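Local coordinates for histone-lysine N-methyltransferase family member SUVH9 (Arabidopsis thaliana, PDB 4NJ5), which plays a part in gene silencing, apparently without methyltransferase activity, and may bind methylated DNA and recruit RNA polymerase V to chromatin in RNA-directed DNA methylation, at residues A[103-108]-A[161-166]; A[176-181]-A[195-200]; A[202-207]-A[212-217]. All coordinates share one frame; numbering follows the deposited sequence.

Contact 1. Residues A[103-108]-A[161-166]; sequences IDFLTG and NLAMER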
loop_
_atom_site.group_PDB
_atom_site.type_symbol
_atom_site.label_atom_id
_atom_site.label_comp_id
_atom_site.label_asym_id
_atom_site.label_seq_id
_atom_site.Cartn_x
_atom_site.Cartn_y
_atom_site.Cartn_z
ATOM N N ILE A 103 -11.054 -8.500 21.643
ATOM C CA ILE A 103 -9.966 -8.608 22.604
ATOM C C ILE A 103 -9.073 -9.810 22.334
ATOM O O ILE A 103 -9.550 -10.943 22.253
ATOM C CB ILE A 103 -10.503 -8.731 24.042
ATOM C CG1 ILE A 103 -11.460 -7.580 24.356
ATOM C CG2 ILE A 103 -9.349 -8.786 25.041
ATOM C CD1 ILE A 103 -12.415 -7.885 25.488
ATOM N N ASP A 104 -7.776 -9.559 22.198
ATOM C CA ASP A 104 -6.797 -10.636 22.214
ATOM C C ASP A 104 -6.048 -10.598 23.549
ATOM O O ASP A 104 -5.777 -9.518 24.090
ATOM C CB ASP A 104 -5.827 -10.511 21.040
ATOM C CG ASP A 104 -4.948 -11.736 20.885
ATOM O OD1 ASP A 104 -5.302 -12.788 21.456
ATOM O OD2 ASP A 104 -3.911 -11.655 20.189
ATOM N N PHE A 105 -5.718 -11.767 24.086
ATOM C CA PHE A 105 -5.084 -11.817 25.400
ATOM C C PHE A 105 -4.097 -12.972 25.587
ATOM O O PHE A 105 -4.121 -13.963 24.858
ATOM C CB PHE A 105 -6.137 -11.832 26.511
ATOM C CG PHE A 105 -7.111 -12.968 26.412
ATOM C CD1 PHE A 105 -6.879 -14.153 27.087
ATOM C CD2 PHE A 105 -8.260 -12.853 25.647
ATOM C CE1 PHE A 105 -7.772 -15.203 27.001
ATOM C CE2 PHE A 105 -9.158 -13.902 25.555
ATOM C CZ PHE A 105 -8.914 -15.077 26.233
ATOM N N LEU A 106 -3.191 -12.842 26.522
ATOM C CA LEU A 106 -2.165 -13.830 26.748
ATOM C C LEU A 106 -2.331 -14.455 28.121
ATOM O O LEU A 106 -2.302 -13.792 29.101
ATOM C CB LEU A 106 -0.833 -13.087 26.631
ATOM C CG LEU A 106 0.475 -13.694 27.015
ATOM C CD1 LEU A 106 0.809 -14.744 26.011
ATOM C CD2 LEU A 106 1.539 -12.654 27.078
ATOM N N THR A 107 -2.517 -15.744 28.212
ATOM C CA THR A 107 -2.678 -16.346 29.534
ATOM C C THR A 107 -1.474 -16.378 30.436
ATOM O O THR A 107 -1.631 -16.451 31.638
ATOM C CB THR A 107 -3.209 -17.748 29.500
ATOM O OG1 THR A 107 -2.331 -18.529 28.704
ATOM C CG2 THR A 107 -4.566 -17.755 28.938
ATOM N N GLY A 108 -0.287 -16.359 29.860
ATOM C CA GLY A 108 0.940 -16.540 30.603
ATOM C C GLY A 108 1.244 -15.369 31.510
ATOM O O GLY A 108 0.470 -14.427 31.597
ATOM N N ASN A 161 -12.752 -10.171 28.838
ATOM C CA ASN A 161 -13.150 -9.133 29.782
ATOM C C ASN A 161 -12.282 -9.126 31.040
ATOM O O ASN A 161 -11.771 -8.076 31.461
ATOM C CB ASN A 161 -14.626 -9.293 30.152
ATOM C CG ASN A 161 -15.542 -9.189 28.944
ATOM O OD1 ASN A 161 -15.160 -8.648 27.910
ATOM N ND2 ASN A 161 -16.758 -9.708 29.072
ATOM N N LEU A 162 -12.115 -10.308 31.633
ATOM C CA LEU A 162 -11.256 -10.469 32.800
ATOM C C LEU A 162 -9.837 -10.053 32.449
ATOM O O LEU A 162 -9.152 -9.424 33.251
ATOM C CB LEU A 162 -11.272 -11.920 33.292
ATOM C CG LEU A 162 -10.438 -12.254 34.536
ATOM C CD1 LEU A 162 -10.844 -11.392 35.719
ATOM C CD2 LEU A 162 -10.556 -13.731 34.887
ATOM N N ALA A 163 -9.407 -10.392 31.239
ATOM C CA ALA A 163 -8.069 -10.037 30.781
ATOM C C ALA A 163 -7.896 -8.521 30.693
ATOM O O ALA A 163 -6.844 -7.992 31.044
ATOM C CB ALA A 163 -7.781 -10.687 29.444
ATOM N N MET A 164 -8.932 -7.833 30.222
ATOM C CA MET A 164 -8.936 -6.374 30.172
ATOM C C MET A 164 -8.788 -5.816 31.583
ATOM O O MET A 164 -7.945 -4.950 31.834
ATOM C CB MET A 164 -10.232 -5.851 29.539
ATOM C CG MET A 164 -10.387 -6.147 28.054
ATOM S SD MET A 164 -9.219 -5.243 27.015
ATOM C CE MET A 164 -9.869 -3.576 27.120
ATOM N N GLU A 165 -9.613 -6.324 32.497
ATOM C CA GLU A 165 -9.556 -5.932 33.903
ATOM C C GLU A 165 -8.148 -6.077 34.476
ATOM O O GLU A 165 -7.615 -5.167 35.114
ATOM C CB GLU A 165 -10.563 -6.767 34.705
ATOM C CG GLU A 165 -10.164 -7.049 36.145
ATOM C CD GLU A 165 -10.269 -5.829 37.034
ATOM O OE1 GLU A 165 -11.070 -4.923 36.719
ATOM O OE2 GLU A 165 -9.554 -5.782 38.054
ATOM N N ARG A 166 -7.549 -7.231 34.226
ATOM C CA ARG A 166 -6.218 -7.523 34.719
ATOM C C ARG A 166 -5.171 -6.593 34.110
ATOM O O ARG A 166 -4.239 -6.164 34.793
ATOM C CB ARG A 166 -5.858 -8.981 34.436
ATOM C CG ARG A 166 -5.827 -9.848 35.678
ATOM C CD ARG A 166 -7.124 -9.759 36.471
ATOM N NE ARG A 166 -6.899 -10.048 37.884
ATOM C CZ ARG A 166 -6.745 -9.117 38.820
ATOM N NH1 ARG A 166 -6.815 -7.832 38.498
ATOM N NH2 ARG A 166 -6.533 -9.470 40.081
#

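Contact 2. Residues A[176-181]-A[195-200]; sequences VIRGLK and GLFRIV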
loop_
_atom_site.group_PDB
_atom_site.type_symbol
_atom_site.label_atom_id
_atom_site.label_comp_id
_atom_site.label_asym_id
_atom_site.label_seq_id
_atom_site.Cartn_x
_atom_site.Cartn_y
_atom_site.Cartn_z
ATOM N N VAL A 176 -3.764 -0.937 20.241
ATOM C CA VAL A 176 -5.062 -0.620 19.665
ATOM C C VAL A 176 -4.973 -0.615 18.145
ATOM O O VAL A 176 -4.167 0.114 17.564
ATOM C CB VAL A 176 -5.571 0.754 20.135
ATOM C CG1 VAL A 176 -6.746 1.209 19.276
ATOM C CG2 VAL A 176 -5.960 0.697 21.603
ATOM N N ILE A 177 -5.792 -1.442 17.505
ATOM C CA ILE A 177 -5.892 -1.428 16.054
ATOM C C ILE A 177 -7.289 -0.974 15.658
ATOM O O ILE A 177 -8.287 -1.593 16.041
ATOM C CB ILE A 177 -5.614 -2.804 15.420
ATOM C CG1 ILE A 177 -4.152 -3.214 15.614
ATOM C CG2 ILE A 177 -5.948 -2.768 13.929
ATOM C CD1 ILE A 177 -3.854 -3.869 16.950
ATOM N N ARG A 178 -7.362 0.114 14.900
ATOM C CA ARG A 178 -8.654 0.647 14.504
ATOM C C ARG A 178 -9.100 0.110 13.149
ATOM O O ARG A 178 -8.318 0.052 12.200
ATOM C CB ARG A 178 -8.662 2.179 14.538
ATOM C CG ARG A 178 -9.724 2.740 15.479
ATOM C CD ARG A 178 -9.717 4.254 15.546
ATOM N NE ARG A 178 -8.696 4.766 16.456
ATOM C CZ ARG A 178 -8.945 5.258 17.667
ATOM N NH1 ARG A 178 -7.948 5.704 18.418
ATOM N NH2 ARG A 178 -10.188 5.310 18.127
ATOM N N GLY A 179 -10.361 -0.306 13.082
ATOM C CA GLY A 179 -10.960 -0.765 11.843
ATOM C C GLY A 179 -11.875 0.299 11.272
ATOM O O GLY A 179 -12.756 0.812 11.964
ATOM N N LEU A 180 -11.662 0.639 10.005
ATOM C CA LEU A 180 -12.414 1.717 9.370
ATOM C C LEU A 180 -12.920 1.293 7.995
ATOM O O LEU A 180 -12.193 0.653 7.231
ATOM C CB LEU A 180 -11.533 2.967 9.214
ATOM C CG LEU A 180 -10.910 3.663 10.432
ATOM C CD1 LEU A 180 -9.711 2.899 10.988
ATOM C CD2 LEU A 180 -10.505 5.088 10.080
ATOM N N LYS A 181 -14.164 1.640 7.676
ATOM C CA LYS A 181 -14.625 1.479 6.307
ATOM C C LYS A 181 -13.917 2.540 5.493
ATOM O O LYS A 181 -14.258 3.718 5.560
ATOM C CB LYS A 181 -16.139 1.640 6.172
ATOM C CG LYS A 181 -16.600 1.563 4.719
ATOM C CD LYS A 181 -18.102 1.762 4.559
ATOM C CE LYS A 181 -18.877 0.547 5.050
ATOM N NZ LYS A 181 -18.360 -0.713 4.440
ATOM N N GLY A 195 -1.072 2.434 17.950
ATOM C CA GLY A 195 -0.107 2.428 19.034
ATOM C C GLY A 195 -0.607 1.876 20.357
ATOM O O GLY A 195 -1.481 1.004 20.402
ATOM N N LEU A 196 -0.048 2.404 21.444
ATOM C CA LEU A 196 -0.256 1.848 22.775
ATOM C C LEU A 196 -1.159 2.707 23.654
ATOM O O LEU A 196 -1.036 3.928 23.695
ATOM C CB LEU A 196 1.092 1.625 23.464
ATOM C CG LEU A 196 2.058 0.728 22.686
ATOM C CD1 LEU A 196 3.410 0.639 23.376
ATOM C CD2 LEU A 196 1.449 -0.655 22.497
ATOM N N PHE A 197 -2.067 2.042 24.356
ATOM C CA PHE A 197 -3.007 2.687 25.254
ATOM C C PHE A 197 -2.944 1.952 26.584
ATOM O O PHE A 197 -2.528 0.800 26.638
ATOM C CB PHE A 197 -4.431 2.579 24.699
ATOM C CG PHE A 197 -4.730 3.519 23.558
ATOM C CD1 PHE A 197 -4.091 3.387 22.334
ATOM C CD2 PHE A 197 -5.685 4.514 23.703
ATOM C CE1 PHE A 197 -4.384 4.240 21.284
ATOM C CE2 PHE A 197 -5.977 5.375 22.664
ATOM C CZ PHE A 197 -5.328 5.237 21.450
ATOM N N ARG A 198 -3.358 2.610 27.658
ATOM C CA ARG A 198 -3.485 1.928 28.941
ATOM C C ARG A 198 -4.920 1.989 29.432
ATOM O O ARG A 198 -5.611 2.983 29.219
ATOM C CB ARG A 198 -2.530 2.510 29.989
ATOM C CG ARG A 198 -1.181 1.816 30.025
ATOM C CD ARG A 198 -0.391 2.166 31.275
ATOM N NE ARG A 198 0.972 1.649 31.196
ATOM C CZ ARG A 198 2.005 2.343 30.729
ATOM N NH1 ARG A 198 1.830 3.588 30.307
ATOM N NH2 ARG A 198 3.212 1.795 30.685
ATOM N N ILE A 199 -5.368 0.915 30.071
ATOM C CA ILE A 199 -6.711 0.871 30.629
ATOM C C ILE A 199 -6.655 1.499 32.010
ATOM O O ILE A 199 -5.968 0.997 32.895
ATOM C CB ILE A 199 -7.233 -0.574 30.735
ATOM C CG1 ILE A 199 -6.992 -1.328 29.424
ATOM C CG2 ILE A 199 -8.711 -0.581 31.090
ATOM C CD1 ILE A 199 -7.229 -2.817 29.526
ATOM N N VAL A 200 -7.362 2.609 32.193
ATOM C CA VAL A 200 -7.239 3.374 33.432
ATOM C C VAL A 200 -8.498 3.326 34.284
ATOM O O VAL A 200 -8.522 3.858 35.397
ATOM C CB VAL A 200 -6.892 4.843 33.150
ATOM C CG1 VAL A 200 -5.632 4.931 32.304
ATOM C CG2 VAL A 200 -8.057 5.534 32.457
#

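Contact 3. Residues A[202-207]-A[212-217]; sequences SWFDVG and GVFKYR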
loop_
_atom_site.group_PDB
_atom_site.type_symbol
_atom_site.label_atom_id
_atom_site.label_comp_id
_atom_site.label_asym_id
_atom_site.label_seq_id
_atom_site.Cartn_x
_atom_site.Cartn_y
_atom_site.Cartn_z
ATOM N N SER A 202 -12.504 0.848 34.731
ATOM C CA SER A 202 -13.424 -0.190 34.275
ATOM C C SER A 202 -14.681 -0.184 35.127
ATOM O O SER A 202 -14.634 0.163 36.309
ATOM C CB SER A 202 -12.770 -1.566 34.360
ATOM O OG SER A 202 -12.723 -2.011 35.704
ATOM N N TRP A 203 -15.805 -0.577 34.538
ATOM C CA TRP A 203 -17.055 -0.606 35.287
ATOM C C TRP A 203 -18.119 -1.495 34.655
ATOM O O TRP A 203 -18.003 -1.898 33.497
ATOM C CB TRP A 203 -17.598 0.814 35.483
ATOM C CG TRP A 203 -18.066 1.473 34.223
ATOM C CD1 TRP A 203 -19.349 1.539 33.763
ATOM C CD2 TRP A 203 -17.259 2.167 33.260
ATOM N NE1 TRP A 203 -19.392 2.229 32.576
ATOM C CE2 TRP A 203 -18.124 2.625 32.246
ATOM C CE3 TRP A 203 -15.893 2.445 33.158
ATOM C CZ2 TRP A 203 -17.665 3.346 31.144
ATOM C CZ3 TRP A 203 -15.440 3.162 32.062
ATOM C CH2 TRP A 203 -16.324 3.604 31.071
ATOM N N PHE A 204 -19.148 -1.804 35.441
ATOM C CA PHE A 204 -20.320 -2.535 34.970
ATOM C C PHE A 204 -21.303 -1.537 34.393
ATOM O O PHE A 204 -21.525 -0.480 34.980
ATOM C CB PHE A 204 -20.972 -3.282 36.134
ATOM C CG PHE A 204 -22.233 -4.022 35.763
ATOM C CD1 PHE A 204 -22.171 -5.239 35.103
ATOM C CD2 PHE A 204 -23.477 -3.512 36.105
ATOM C CE1 PHE A 204 -23.323 -5.926 34.775
ATOM C CE2 PHE A 204 -24.637 -4.195 35.780
ATOM C CZ PHE A 204 -24.560 -5.406 35.114
ATOM N N ASP A 205 -21.889 -1.863 33.247
ATOM C CA ASP A 205 -22.834 -0.952 32.607
ATOM C C ASP A 205 -23.996 -1.703 31.956
ATOM O O ASP A 205 -23.899 -2.893 31.668
ATOM C CB ASP A 205 -22.119 -0.078 31.575
ATOM C CG ASP A 205 -22.852 1.222 31.310
ATOM O OD1 ASP A 205 -24.078 1.272 31.544
ATOM O OD2 ASP A 205 -22.202 2.194 30.872
ATOM N N VAL A 206 -25.104 -1.004 31.741
ATOM C CA VAL A 206 -26.289 -1.625 31.158
ATOM C C VAL A 206 -26.723 -0.912 29.884
ATOM O O VAL A 206 -26.774 0.323 29.834
ATOM C CB VAL A 206 -27.468 -1.641 32.149
ATOM C CG1 VAL A 206 -28.566 -2.566 31.650
ATOM C CG2 VAL A 206 -27.007 -2.108 33.509
ATOM N N GLY A 207 -27.019 -1.695 28.853
ATOM C CA GLY A 207 -27.597 -1.145 27.649
ATOM C C GLY A 207 -29.106 -1.144 27.770
ATOM O O GLY A 207 -29.666 -1.659 28.748
ATOM N N GLY A 212 -26.245 -6.997 31.079
ATOM C CA GLY A 212 -25.053 -6.454 31.699
ATOM C C GLY A 212 -23.861 -6.561 30.768
ATOM O O GLY A 212 -23.640 -7.600 30.149
ATOM N N VAL A 213 -23.106 -5.474 30.653
ATOM C CA VAL A 213 -21.873 -5.461 29.876
ATOM C C VAL A 213 -20.759 -4.829 30.707
ATOM O O VAL A 213 -21.020 -4.175 31.720
ATOM C CB VAL A 213 -22.031 -4.660 28.566
ATOM C CG1 VAL A 213 -23.221 -5.173 27.754
ATOM C CG2 VAL A 213 -22.182 -3.175 28.865
ATOM N N PHE A 214 -19.516 -5.032 30.285
ATOM C CA PHE A 214 -18.392 -4.391 30.951
ATOM C C PHE A 214 -17.769 -3.314 30.058
ATOM O O PHE A 214 -17.628 -3.497 28.850
ATOM C CB PHE A 214 -17.345 -5.426 31.377
ATOM C CG PHE A 214 -17.856 -6.428 32.378
ATOM C CD1 PHE A 214 -18.355 -7.652 31.962
ATOM C CD2 PHE A 214 -17.842 -6.143 33.736
ATOM C CE1 PHE A 214 -18.826 -8.577 32.883
ATOM C CE2 PHE A 214 -18.311 -7.064 34.660
ATOM C CZ PHE A 214 -18.803 -8.283 34.231
ATOM N N LYS A 215 -17.409 -2.187 30.664
ATOM C CA LYS A 215 -16.804 -1.084 29.931
ATOM C C LYS A 215 -15.432 -0.707 30.487
ATOM O O LYS A 215 -15.200 -0.751 31.696
ATOM C CB LYS A 215 -17.736 0.128 29.925
ATOM C CG LYS A 215 -18.748 0.115 28.790
ATOM C CD LYS A 215 -19.806 1.192 28.964
ATOM C CE LYS A 215 -20.576 1.405 27.674
ATOM N NZ LYS A 215 -20.776 0.120 26.956
ATOM N N TYR A 216 -14.526 -0.335 29.590
ATOM C CA TYR A 216 -13.156 -0.022 29.962
ATOM C C TYR A 216 -12.723 1.265 29.280
ATOM O O TYR A 216 -12.955 1.455 28.087
ATOM C CB TYR A 216 -12.222 -1.166 29.562
ATOM C CG TYR A 216 -12.705 -2.538 29.980
ATOM C CD1 TYR A 216 -12.323 -3.092 31.194
ATOM C CD2 TYR A 216 -13.545 -3.279 29.158
ATOM C CE1 TYR A 216 -12.762 -4.346 31.578
ATOM C CE2 TYR A 216 -13.991 -4.531 29.534
ATOM C CZ TYR A 216 -13.595 -5.059 30.742
ATOM O OH TYR A 216 -14.037 -6.306 31.114
ATOM N N ARG A 217 -12.107 2.157 30.045
ATOM C CA ARG A 217 -11.633 3.417 29.501
ATOM C C ARG A 217 -10.159 3.312 29.140
ATOM O O ARG A 217 -9.313 3.071 30.002
ATOM C CB ARG A 217 -11.863 4.552 30.493
ATOM C CG ARG A 217 -11.093 5.814 30.169
ATOM C CD ARG A 217 -11.379 6.898 31.186
ATOM N NE ARG A 217 -12.267 7.917 30.643
ATOM C CZ ARG A 217 -11.852 9.078 30.151
ATOM N NH1 ARG A 217 -10.560 9.372 30.146
ATOM N NH2 ARG A 217 -12.730 9.949 29.673
#

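Contact 1. Residues A[103-108]-A[161-166]
N161, A163 and M164 of the helix meet two side chains of the strand, I103 and F105, and no hydrogen bond crosses between the two segments. N161 sets out from the helix away from the strand, but its amide turns back so that OD1 lies 3.7 Å from CD1 of I103, the two side chains running roughly at right angles. That oxygen is not left to the methyl alone: it accepts the backbone N-H of Q142, while ND2 donates to the carbonyl of R156, which fixes which way round the amide lies. A163 points toward the strand, and its CB rests 3.6 Å from CB of F105. CB of A163 lies next nearest to CG of F105, at 3.9 Å, and approaches the ring obliquely. M164 carries the remaining contact. Folded at both chi2 and chi3 (-68° and -72°), its chain doubles back, placing CG 3.7 Å from CD1 of I103 and bringing SD to 4.1 Å from CG2 of the same residue. I103 is thus touched along both of its branches. The axis of strand 103-106 crosses that of helix segment 161-166 at 68°, 8.6 Å away at the closest, within the SRA (YDG) domain; the whole helix spans 159-169. A118 and V121 of strand 117-124, Y139 of strand 136-140 and Y216 and L218 of strand 212-220 close round M164, joining the helix to the curled sheet.

Contact 2. Residues A[176-181]-A[195-200]
V176 and G195 share the one hydrogen bond between these segments: N of V176 donates to O of G195 at 3.0 Å, with 165° at the hydrogen. G195 has a positive phi (95°), a backbone shape in which a side chain would press on the carbonyl oxygen of the preceding residue. The bond belongs to the beta hairpin of strands 174-180 and 190-206 in the SRA domain, in which V176 also pairs with D194 and R178 with V192. Beyond G195 the long second strand swings off, the short local axes standing at 110° to one another, and side chains take over from backbone pairing. Apolar packing is made by V176 and F197. Anti to the carbonyl carbon, CG2 of V176 leans obliquely on the ring, 3.4 Å from CD1 and 3.6 Å from CG of F197; strand 117-124 touches the valine through V121 and V123. The charged group comes last. R178, bent at chi3, brings NH1 to 4.0 Å from CZ of F197, its guanidinium plane 68° from that of the ring. The touch is loose; the polar partners of the guanidinium are carboxylates, D194 at NE and D135 at NH1.

Contact 3. Residues A[202-207]-A[212-217]
W203 and K215 face each other as a hydrogen-bonded pair of this antiparallel hairpin, W203 N with K215 O and K215 N with W203 O, each 2.9 Å apart. D205 and V213 repeat the pattern, and S202–Y216, F204–F214 and V206–G212 are non-hydrogen-bonded pairs. With CG between the backbone N and the carbonyl carbon (chi1 68°), the indole of W203 folds over the neighbouring strand. CB of K215 then sits over one face, 3.7 Å from the centroid of the six-membered ring, a CH-pi contact. From the ring edge, NE1 donates in the indole plane to OD2 of D205 at 3.3 Å and 164°, meeting the oxygen from above the carboxylate plane. The lysine chain continues past D205, its CD 3.2 Å from OD2, but bends at chi4 so that NZ stays 4.7 Å from OD2 and bonds T140 instead. On the other face of the sheet, F204 has CG anti to its N (chi1 177°), which lays CE1 3.6 Å from CA of G212; a CB on that glycine would collide with the ring. CE2 of F214 lies at the edge of the F204 ring, while CB of S202 rests 3.5 Å from CD1 of Y216. With an alanine in place of W203, CB of K215 would probably lose the ring that covers it and OD2 of D205 its indole donor. The aspartate is thus bonded to the indole and packed against the lysine's methylenes, while the charges of D205 and K215 stay apart and any attraction between them is likely to be modest.

Overall arrangement
All three contacts lie in the SRA domain on one curled mixed sheet, their centres 15 to 18 Å apart. Strand 190-206 is shared: its middle enters contact 2 and its end contact 3; between the two, V200 N stands 3.0 Å from R217 O, a probable hydrogen bond that joins them. Helix 159-169 of contact 1 is tied to contact 3 by N161 O and Y216 OH, 2.9 Å apart and probably hydrogen-bonded, and to contact 2 by packing of I199 against M164. None is near the zinc cluster of the pre-SET domain. SRA domains of relatives read methylated DNA, but no DNA is bound here.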